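Local coordinates for BtGH115A (Bacteroides thetaiotaomicron, PDB 5BY3), which acts as a family GH115 4-O-methyl-alpha-glucuronidase with specificity for decorated arabinogalactans, at residues E277-V280 with K281-A284; L325-Y329 with V330-V334; C366-N369 with Y370-R374; K733-V736 with L737-Q740. All coordinates share one frame; numbering follows the deposited sequence.

How the contacts relate
The four contacts fall into two pairs. Contacts 1 and 2, whose centres lie 11 Å apart, are the ends of two adjoining helices in the TIM-barrel part of the chain; they meet where Glu277 OE1 probably hydrogen-bonds to Tyr329 OH at 3.1 Å. Contact 3 belongs to the same part but lies about 32 Å from contact 1, centre to centre, in a buried loop; the side chain of Tyr370 is about 14 Å from the bound nickel ion. Contact 4, in the C-terminal region, packs against it: centres are 12 Å apart, Tyr372 OH lies 2.7 Å from Asn739 OD1, and Val736 touches Asp368, Tyr370 and Tyr372.

Contact 1 (E277-V280 with K281-A284); sequences EDRV and KEVA
A few torsions bring Arg279 and Glu282 together across one turn of helix. Glu282 sets CG between its backbone N and carbonyl carbon (chi1 67°) and then runs extended, which swings the carboxylate back along the helix; Arg279 bends at chi2 and chi3, turning its guanidinium toward the later residue. The resulting salt bridge joins positions three apart. Arg279 NE gives its hydrogen to Glu282 OE2 at 2.8 Å, reaching that oxygen on its anti side and somewhat out of the carboxylate plane. The two flat groups are nearly coplanar, 9° apart, yet the link is single rather than paired: Arg279 NH2 stays 3.5 Å from Glu282 OE2. The other guanidinium nitrogens are engaged elsewhere, NH2 by Glu254 and NH1 by the carbonyl oxygen of Ala248, so this buried arginine has a partner at each nitrogen and little freedom to turn.

On another side of the helix, Glu277 and Lys281 run alongside one another, pointing the same way. They meet through their aliphatic parts, Glu277 CG to Lys281 CE at 4.2 Å, while their charged ends do not touch; the Glu277 carboxylate turns instead to the hydroxyl of Tyr329 on helix 308-329. Beneath them Lys281 N bonds to Glu277 O at 3.0 Å, a regular helical link. One residue on, Glu282 N makes two weak bonds, to Asp278 O and Arg279 O, as the helix nears its end.

Helix 265-283 follows strand 238-239 and precedes strand 290-291 in the parallel barrel; Val280 packs on Leu326 of helix 308-329, and Val283 on the loop residue Phe223.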
loop_
_atom_site.group_PDB
_atom_site.type_symbol
_atom_site.label_atom_id
_atom_site.label_comp_id
_atom_site.label_asym_id
_atom_site.label_seq_id
_atom_site.Cartn_x
_atom_site.Cartn_y
_atom_site.Cartn_z
ATOM N N GLU A 277 7.564 30.342 -4.521
ATOM C CA GLU A 277 8.817 30.958 -4.059
ATOM C C GLU A 277 8.914 31.133 -2.561
ATOM O O GLU A 277 9.935 30.788 -1.959
ATOM C CB GLU A 277 9.045 32.308 -4.744
ATOM C CG GLU A 277 10.192 33.135 -4.161
ATOM C CD GLU A 277 10.338 34.485 -4.832
ATOM O OE1 GLU A 277 11.339 34.679 -5.576
ATOM O OE2 GLU A 277 9.439 35.334 -4.617
ATOM N N ASP A 278 7.867 31.671 -1.953
ATOM C CA ASP A 278 7.906 31.948 -0.523
ATOM C C ASP A 278 8.232 30.681 0.245
ATOM O O ASP A 278 8.966 30.716 1.233
ATOM C CB ASP A 278 6.576 32.529 -0.068
ATOM C CG ASP A 278 6.265 33.879 -0.710
ATOM O OD1 ASP A 278 7.180 34.446 -1.356
ATOM O OD2 ASP A 278 5.108 34.370 -0.539
ATOM N N ARG A 279 7.691 29.565 -0.261
ATOM C CA ARG A 279 7.795 28.245 0.341
ATOM C C ARG A 279 9.187 27.642 0.167
ATOM O O ARG A 279 9.781 27.214 1.134
ATOM C CB ARG A 279 6.711 27.322 -0.244
ATOM C CG ARG A 279 6.879 25.833 0.013
ATOM C CD ARG A 279 6.808 25.440 1.494
ATOM N NE ARG A 279 5.835 26.205 2.263
ATOM C CZ ARG A 279 4.534 25.977 2.254
ATOM N NH1 ARG A 279 4.021 24.995 1.510
ATOM N NH2 ARG A 279 3.739 26.723 2.985
ATOM N N VAL A 280 9.679 27.590 -1.068
ATOM C CA VAL A 280 11.059 27.197 -1.350
ATOM C C VAL A 280 12.071 27.971 -0.476
ATOM O O VAL A 280 13.041 27.383 -0.033
ATOM C CB VAL A 280 11.380 27.366 -2.838
ATOM C CG1 VAL A 280 12.710 26.728 -3.208
ATOM C CG2 VAL A 280 10.268 26.777 -3.683
ATOM N N LYS A 281 11.810 29.262 -0.214
ATOM C CA LYS A 281 12.617 30.096 0.681
ATOM C C LYS A 281 12.710 29.524 2.094
ATOM O O LYS A 281 13.812 29.380 2.627
ATOM C CB LYS A 281 12.076 31.534 0.761
ATOM C CG LYS A 281 12.494 32.466 -0.358
ATOM C CD LYS A 281 12.382 33.920 0.091
ATOM C CE LYS A 281 12.441 34.873 -1.099
ATOM N NZ LYS A 281 12.272 36.315 -0.738
ATOM N N GLU A 282 11.571 29.183 2.695
ATOM C CA GLU A 282 11.552 28.784 4.119
ATOM C C GLU A 282 11.991 27.329 4.411
ATOM O O GLU A 282 12.133 26.932 5.577
ATOM C CB GLU A 282 10.180 29.077 4.730
ATOM C CG GLU A 282 9.068 28.223 4.158
ATOM C CD GLU A 282 7.731 28.439 4.844
ATOM O OE1 GLU A 282 7.617 29.317 5.732
ATOM O OE2 GLU A 282 6.783 27.715 4.480
ATOM N N VAL A 283 12.244 26.571 3.343
ATOM C CA VAL A 283 12.327 25.119 3.365
ATOM C C VAL A 283 13.589 24.603 2.634
ATOM O O VAL A 283 13.791 23.396 2.535
ATOM C CB VAL A 283 10.960 24.561 2.814
ATOM C CG1 VAL A 283 11.043 23.733 1.532
ATOM C CG2 VAL A 283 10.121 23.911 3.904
ATOM N N ALA A 284 14.445 25.515 2.158
ATOM C CA ALA A 284 15.636 25.197 1.315
ATOM C C ALA A 284 16.828 24.432 1.967
ATOM O O ALA A 284 17.599 23.745 1.273
ATOM C CB ALA A 284 16.144 26.466 0.636
#

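Contact 2 (L325-Y329 with V330-V334); sequences LLEKY and VNKDV
Val330 N and Asn331 N converge on Leu326 O from opposite faces of its carbonyl plane, tilted from that plane by 22° and 26° respectively. This forked acceptor ends helix 308-329 of the TIM barrel: the first bond, 2.8 Å from Val330 N to Leu326 O, is the usual helical one, whereas the second, 3.0 Å from Asn331 N to Leu326 O, spans five residues and carries the chain off the helix. A further flat group, the Tyr329 ring, has Lys328 CG over one face, offset toward the rim.

Beyond the helix, Asn331 OD1 accepts from Asp333 N, forming an Asx turn that brings Val334 back against the last turns. Leu326 and Val330 lie side by side, CD2 of the former 3.9 Å from CG2 of the latter, and both also touch Tyr290 of the neighbouring strand. On the outer side, Lys332 bends at chi2 (56°) and sends its amine toward Glu327 in a salt bridge whose hydrogen bond is weak, 3.3 Å from Lys332 NZ to Glu327 OE1. Under it the returning valine crosses the glutamate stem, Val334 CG1 standing 3.4 Å from Glu327 CG.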
loop_
_atom_site.group_PDB
_atom_site.type_symbol
_atom_site.label_atom_id
_atom_site.label_comp_id
_atom_site.label_asym_id
_atom_site.label_seq_id
_atom_site.Cartn_x
_atom_site.Cartn_y
_atom_site.Cartn_z
ATOM N N LEU A 325 13.848 28.320 -9.237
ATOM C CA LEU A 325 13.827 28.663 -7.796
ATOM C C LEU A 325 14.779 27.783 -6.982
ATOM O O LEU A 325 15.343 28.209 -5.964
ATOM C CB LEU A 325 12.429 28.493 -7.204
ATOM C CG LEU A 325 11.345 29.457 -7.636
ATOM C CD1 LEU A 325 9.972 28.757 -7.759
ATOM C CD2 LEU A 325 11.338 30.597 -6.646
ATOM N N LEU A 326 14.897 26.541 -7.435
ATOM C CA LEU A 326 15.762 25.546 -6.845
ATOM C C LEU A 326 17.235 25.929 -7.019
ATOM O O LEU A 326 17.965 25.947 -6.000
ATOM C CB LEU A 326 15.424 24.154 -7.410
ATOM C CG LEU A 326 14.016 23.565 -7.091
ATOM C CD1 LEU A 326 13.930 22.139 -7.594
ATOM C CD2 LEU A 326 13.636 23.624 -5.614
ATOM N N GLU A 327 17.642 26.258 -8.270
ATOM C CA GLU A 327 18.922 26.983 -8.573
ATOM C C GLU A 327 19.227 28.132 -7.601
ATOM O O GLU A 327 20.251 28.109 -6.916
ATOM C CB GLU A 327 19.000 27.511 -10.006
ATOM C CG GLU A 327 19.028 26.434 -11.081
ATOM C CD GLU A 327 19.769 26.819 -12.358
ATOM O OE1 GLU A 327 20.536 27.814 -12.356
ATOM O OE2 GLU A 327 19.607 26.089 -13.368
ATOM N N LYS A 328 18.307 29.084 -7.508
ATOM C CA LYS A 328 18.443 30.274 -6.671
ATOM C C LYS A 328 18.410 30.091 -5.123
ATOM O O LYS A 328 19.155 30.790 -4.439
ATOM C CB LYS A 328 17.430 31.342 -7.159
ATOM C CG LYS A 328 17.278 32.618 -6.339
ATOM C CD LYS A 328 16.348 33.529 -7.115
ATOM C CE LYS A 328 16.293 34.946 -6.573
ATOM N NZ LYS A 328 15.668 35.818 -7.604
ATOM N N TYR A 329 17.579 29.201 -4.566
ATOM C CA TYR A 329 17.554 29.032 -3.084
ATOM C C TYR A 329 18.047 27.696 -2.498
ATOM O O TYR A 329 18.297 27.612 -1.278
ATOM C CB TYR A 329 16.187 29.367 -2.459
ATOM C CG TYR A 329 15.627 30.682 -2.868
ATOM C CD1 TYR A 329 15.931 31.849 -2.157
ATOM C CD2 TYR A 329 14.786 30.777 -3.978
ATOM C CE1 TYR A 329 15.417 33.085 -2.549
ATOM C CE2 TYR A 329 14.266 32.003 -4.376
ATOM C CZ TYR A 329 14.584 33.153 -3.662
ATOM O OH TYR A 329 14.055 34.357 -4.071
ATOM N N VAL A 330 18.159 26.646 -3.315
ATOM C CA VAL A 330 18.504 25.333 -2.737
ATOM C C VAL A 330 19.923 24.920 -3.114
ATOM O O VAL A 330 20.739 24.655 -2.225
ATOM C CB VAL A 330 17.458 24.185 -3.004
ATOM C CG1 VAL A 330 17.771 22.942 -2.170
ATOM C CG2 VAL A 330 16.024 24.624 -2.708
ATOM N N ASN A 331 20.228 24.874 -4.409
ATOM C CA ASN A 331 21.535 24.387 -4.846
ATOM C C ASN A 331 21.845 24.851 -6.252
ATOM O O ASN A 331 21.043 24.647 -7.165
ATOM C CB ASN A 331 21.570 22.857 -4.759
ATOM C CG ASN A 331 22.971 22.286 -4.809
ATOM O OD1 ASN A 331 23.785 22.651 -5.672
ATOM N ND2 ASN A 331 23.245 21.336 -3.909
ATOM N N LYS A 332 23.015 25.458 -6.430
ATOM C CA LYS A 332 23.383 26.024 -7.720
ATOM C C LYS A 332 23.438 24.971 -8.848
ATOM O O LYS A 332 23.124 25.284 -9.994
ATOM C CB LYS A 332 24.664 26.858 -7.609
ATOM C CG LYS A 332 24.860 27.863 -8.752
ATOM C CD LYS A 332 23.696 28.850 -8.934
ATOM C CE LYS A 332 23.741 29.542 -10.298
ATOM N NZ LYS A 332 22.412 30.059 -10.741
ATOM N N ASP A 333 23.815 23.733 -8.514
ATOM C CA ASP A 333 23.605 22.584 -9.411
ATOM C C ASP A 333 22.290 21.913 -9.011
ATOM O O ASP A 333 22.163 21.431 -7.867
ATOM C CB ASP A 333 24.770 21.574 -9.336
ATOM C CG ASP A 333 24.701 20.477 -10.434
ATOM O OD1 ASP A 333 23.676 20.331 -11.155
ATOM O OD2 ASP A 333 25.692 19.729 -10.576
ATOM N N VAL A 334 21.320 21.888 -9.933
ATOM C CA VAL A 334 19.967 21.370 -9.593
ATOM C C VAL A 334 19.873 19.852 -9.606
ATOM O O VAL A 334 19.009 19.292 -8.934
ATOM C CB VAL A 334 18.755 22.010 -10.357
ATOM C CG1 VAL A 334 18.375 23.333 -9.734
ATOM C CG2 VAL A 334 18.956 22.094 -11.867
#

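Contact 3 (C366-N369 with Y370-R374); sequences CDDN and YGYIR
Asp368 OD1 is the tight centre of this turn, gripped from opposite faces of its carboxylate plane by Tyr370 N at 3.0 Å and Tyr372 N at 3.1 Å. A chi1 of 64° folds the carboxylate into the loop, where it lies alongside the Tyr372 side chain, perpendicular to its ring. Its other oxygen, OD2, bonds to Trp732 and His700 of the C-terminal region. A leucine in place of Asp368 would probably leave both tyrosine N-H groups without their shared acceptor and the loop less firmly shaped. Asp367 makes an Asx turn, OD1 taking Asn369 N at 2.8 Å, and OD2 accepts from His393 N and, weakly, Gly371 N.

The less enclosed side is that of partly exposed Arg374. Toward Asp368 its guanidinium makes packing contact, Asp368 CB lying over one face, 3.3 Å above the plane and offset toward the rim; it also forms a cation-pi contact with Trp732. The backbone at this end is firmer, Arg374 N bonding to Cys366 O at 2.9 Å beside the single Asp367-Ile373 bridge. The whole is a loop following strand 362-366, at the carboxy end of a barrel strand, where TIM-barrel glycosidases generally carry their active sites.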
loop_
_atom_site.group_PDB
_atom_site.type_symbol
_atom_site.label_atom_id
_atom_site.label_comp_id
_atom_site.label_asym_id
_atom_site.label_seq_id
_atom_site.Cartn_x
_atom_site.Cartn_y
_atom_site.Cartn_z
ATOM N N CYS A 366 2.271 5.441 -11.754
ATOM C CA CYS A 366 1.119 5.329 -10.879
ATOM C C CYS A 366 0.338 4.052 -11.104
ATOM O O CYS A 366 0.280 3.566 -12.224
ATOM C CB CYS A 366 0.217 6.524 -11.105
ATOM S SG CYS A 366 1.028 7.977 -10.460
ATOM N N ASP A 367 -0.253 3.506 -10.038
ATOM C CA ASP A 367 -1.198 2.403 -10.197
ATOM C C ASP A 367 -2.551 3.021 -10.567
ATOM O O ASP A 367 -2.651 4.227 -10.581
ATOM C CB ASP A 367 -1.257 1.552 -8.927
ATOM C CG ASP A 367 -2.093 2.196 -7.793
ATOM O OD1 ASP A 367 -2.640 3.332 -7.913
ATOM O OD2 ASP A 367 -2.216 1.525 -6.763
ATOM N N ASP A 368 -3.578 2.204 -10.845
ATOM C CA ASP A 368 -4.869 2.705 -11.316
ATOM C C ASP A 368 -5.840 2.903 -10.140
ATOM O O ASP A 368 -7.055 2.859 -10.299
ATOM C CB ASP A 368 -5.436 1.725 -12.344
ATOM C CG ASP A 368 -5.743 0.315 -11.751
ATOM O OD1 ASP A 368 -5.394 0.007 -10.582
ATOM O OD2 ASP A 368 -6.367 -0.495 -12.475
ATOM N N ASN A 369 -5.265 3.080 -8.959
ATOM C CA ASN A 369 -5.974 3.269 -7.715
ATOM C C ASN A 369 -6.485 1.980 -7.097
ATOM O O ASN A 369 -6.946 2.000 -5.949
ATOM C CB ASN A 369 -7.116 4.304 -7.849
ATOM C CG ASN A 369 -6.703 5.555 -8.626
ATOM O OD1 ASN A 369 -7.346 5.914 -9.630
ATOM N ND2 ASN A 369 -5.650 6.218 -8.174
ATOM N N TYR A 370 -6.427 0.875 -7.852
ATOM C CA TYR A 370 -6.832 -0.427 -7.335
ATOM C C TYR A 370 -5.672 -1.415 -7.347
ATOM O O TYR A 370 -5.871 -2.642 -7.387
ATOM C CB TYR A 370 -8.103 -0.907 -8.025
ATOM C CG TYR A 370 -9.287 0.060 -7.849
ATOM C CD1 TYR A 370 -9.325 1.295 -8.496
ATOM C CD2 TYR A 370 -10.378 -0.262 -7.008
ATOM C CE1 TYR A 370 -10.394 2.169 -8.315
ATOM C CE2 TYR A 370 -11.460 0.616 -6.820
ATOM C CZ TYR A 370 -11.460 1.818 -7.467
ATOM O OH TYR A 370 -12.496 2.683 -7.286
ATOM N N GLY A 371 -4.451 -0.880 -7.248
ATOM C CA GLY A 371 -3.252 -1.702 -7.062
ATOM C C GLY A 371 -2.711 -2.380 -8.322
ATOM O O GLY A 371 -1.905 -3.334 -8.235
ATOM N N TYR A 372 -3.164 -1.898 -9.488
ATOM C CA TYR A 372 -2.595 -2.284 -10.792
ATOM C C TYR A 372 -1.811 -1.160 -11.441
ATOM O O TYR A 372 -2.383 -0.159 -11.914
ATOM C CB TYR A 372 -3.684 -2.767 -11.740
ATOM C CG TYR A 372 -4.460 -3.941 -11.186
ATOM C CD1 TYR A 372 -3.913 -5.244 -11.191
ATOM C CD2 TYR A 372 -5.736 -3.751 -10.611
ATOM C CE1 TYR A 372 -4.635 -6.336 -10.689
ATOM C CE2 TYR A 372 -6.442 -4.825 -10.092
ATOM C CZ TYR A 372 -5.896 -6.105 -10.130
ATOM O OH TYR A 372 -6.650 -7.144 -9.643
ATOM N N ILE A 373 -0.492 -1.326 -11.445
ATOM C CA ILE A 373 0.449 -0.325 -12.019
ATOM C C ILE A 373 0.165 -0.043 -13.505
ATOM O O ILE A 373 0.147 -0.978 -14.322
ATOM C CB ILE A 373 1.917 -0.744 -11.751
ATOM C CG1 ILE A 373 2.141 -0.727 -10.241
ATOM C CG2 ILE A 373 2.902 0.206 -12.430
ATOM C CD1 ILE A 373 3.440 -1.346 -9.750
ATOM N N ARG A 374 -0.074 1.233 -13.850
ATOM C CA ARG A 374 -0.423 1.593 -15.254
ATOM C C ARG A 374 0.794 1.553 -16.223
ATOM O O ARG A 374 0.659 1.176 -17.386
ATOM C CB ARG A 374 -1.172 2.926 -15.352
ATOM C CG ARG A 374 -2.580 2.937 -14.743
ATOM C CD ARG A 374 -3.465 3.871 -15.562
ATOM N NE ARG A 374 -4.856 3.902 -15.145
ATOM C CZ ARG A 374 -5.839 3.235 -15.730
ATOM N NH1 ARG A 374 -5.602 2.443 -16.791
ATOM N NH2 ARG A 374 -7.067 3.352 -15.258
#

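Contact 4 (K733-V736 with L737-Q740); sequences KENV and LRNQ
The C-terminal end of helix 730-738 is finished by Arg738, which lies back across Glu734 and Asn735 of the preceding turn. Its stem leaves the backbone with a chi1 of 70° and runs extended to NE, laying the guanidinium over the previous turn. One face rests on Glu734, whose CB is 3.4 Å above the plane and offset toward the rim. The carboxylate of Glu734 turns elsewhere, to a salt bridge with Arg505, so the pair touches by packing, its charged atoms not in contact.

The guanidinium nitrogens do the bonding. Arg738 NH2 donates to Asn735 OD1 at 3.0 Å, in the carbonyl plane of the amide but tilted from the guanidinium plane, the two planes being turned 50° apart. Arg738 NE reaches Gln740 O, at the guanidinium edge, at 2.6 Å in a nearly straight bond (161°), and NH2 adds a weak second bond to that oxygen. Side chain and chain exit are thus tied together at the place where the helix stops: Asn739 takes a left-handed backbone conformation and leads into strand 741-748 of the antiparallel sheet in the C-terminal region. With a leucine at Arg738 these donors are gone, which would probably leave Asn735 OD1 and Gln740 O without their mates and the helix exit freer to move.

Backbone bonds in this last turn are long, Leu737 N to Lys733 O weak at 3.4 Å and Gln740 N to Asn735 O equally so. Beyond the turn, the Gln740 side chain bonds to Arg695, Asp769 and Gln770, and a sulfate ion, probably from the crystallisation liquor, lies about 5 Å from that side chain.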
loop_
_atom_site.group_PDB
_atom_site.type_symbol
_atom_site.label_atom_id
_atom_site.label_comp_id
_atom_site.label_asym_id
_atom_site.label_seq_id
_atom_site.Cartn_x
_atom_site.Cartn_y
_atom_site.Cartn_z
ATOM N N LYS A 733 -13.856 -0.556 -15.134
ATOM C CA LYS A 733 -14.574 -0.307 -13.882
ATOM C C LYS A 733 -15.025 -1.652 -13.346
ATOM O O LYS A 733 -14.841 -1.945 -12.185
ATOM C CB LYS A 733 -15.777 0.631 -14.097
ATOM C CG LYS A 733 -15.406 2.111 -14.106
ATOM C CD LYS A 733 -16.589 2.963 -14.529
ATOM C CE LYS A 733 -16.229 4.449 -14.627
ATOM N NZ LYS A 733 -17.393 5.224 -15.167
ATOM N N GLU A 734 -15.608 -2.446 -14.229
ATOM C CA GLU A 734 -15.981 -3.820 -13.996
ATOM C C GLU A 734 -14.768 -4.602 -13.515
ATOM O O GLU A 734 -14.859 -5.308 -12.509
ATOM C CB GLU A 734 -16.521 -4.426 -15.303
ATOM C CG GLU A 734 -18.022 -4.645 -15.388
ATOM C CD GLU A 734 -18.826 -3.614 -14.614
ATOM O OE1 GLU A 734 -18.855 -2.450 -15.053
ATOM O OE2 GLU A 734 -19.428 -3.957 -13.568
ATOM N N ASN A 735 -13.647 -4.464 -14.232
ATOM C CA ASN A 735 -12.444 -5.229 -13.961
ATOM C C ASN A 735 -12.021 -5.031 -12.498
ATOM O O ASN A 735 -11.891 -5.987 -11.786
ATOM C CB ASN A 735 -11.293 -4.821 -14.906
ATOM C CG ASN A 735 -11.346 -5.515 -16.296
ATOM O OD1 ASN A 735 -12.299 -6.246 -16.651
ATOM N ND2 ASN A 735 -10.290 -5.279 -17.092
ATOM N N VAL A 736 -11.817 -3.803 -12.046
ATOM C CA VAL A 736 -11.208 -3.565 -10.734
ATOM C C VAL A 736 -12.130 -3.838 -9.528
ATOM O O VAL A 736 -11.653 -4.102 -8.448
ATOM C CB VAL A 736 -10.631 -2.140 -10.639
ATOM C CG1 VAL A 736 -9.493 -1.971 -11.635
ATOM C CG2 VAL A 736 -11.712 -1.082 -10.861
ATOM N N LEU A 737 -13.446 -3.775 -9.725
ATOM C CA LEU A 737 -14.396 -4.119 -8.681
ATOM C C LEU A 737 -14.357 -5.623 -8.323
ATOM O O LEU A 737 -14.519 -5.981 -7.149
ATOM C CB LEU A 737 -15.831 -3.731 -9.098
ATOM C CG LEU A 737 -16.304 -2.264 -8.988
ATOM C CD1 LEU A 737 -17.688 -2.002 -9.609
ATOM C CD2 LEU A 737 -16.283 -1.701 -7.567
ATOM N N ARG A 738 -14.172 -6.475 -9.335
ATOM C CA ARG A 738 -14.241 -7.925 -9.189
ATOM C C ARG A 738 -12.854 -8.580 -9.236
ATOM O O ARG A 738 -12.723 -9.789 -9.067
ATOM C CB ARG A 738 -15.175 -8.545 -10.260
ATOM C CG ARG A 738 -14.604 -8.482 -11.649
ATOM C CD ARG A 738 -15.625 -8.741 -12.721
ATOM N NE ARG A 738 -14.973 -8.389 -13.951
ATOM C CZ ARG A 738 -15.583 -8.033 -15.083
ATOM N NH1 ARG A 738 -16.919 -8.006 -15.174
ATOM N NH2 ARG A 738 -14.827 -7.701 -16.121
ATOM N N ASN A 739 -11.833 -7.756 -9.474
ATOM C CA ASN A 739 -10.464 -8.197 -9.724
ATOM C C ASN A 739 -10.370 -9.369 -10.728
ATOM O O ASN A 739 -9.572 -10.287 -10.555
ATOM C CB ASN A 739 -9.753 -8.520 -8.411
ATOM C CG ASN A 739 -9.444 -7.283 -7.618
ATOM O OD1 ASN A 739 -8.635 -6.425 -8.029
ATOM N ND2 ASN A 739 -10.120 -7.147 -6.487
ATOM N N GLN A 740 -11.187 -9.337 -11.770
ATOM C CA GLN A 740 -10.935 -10.206 -12.919
ATOM C C GLN A 740 -11.309 -9.498 -14.199
ATOM O O GLN A 740 -12.405 -8.892 -14.279
ATOM C CB GLN A 740 -11.753 -11.505 -12.866
ATOM C CG GLN A 740 -11.462 -12.443 -11.718
ATOM C CD GLN A 740 -12.202 -13.737 -11.835
ATOM O OE1 GLN A 740 -13.382 -13.759 -12.156
ATOM N NE2 GLN A 740 -11.510 -14.830 -11.596
#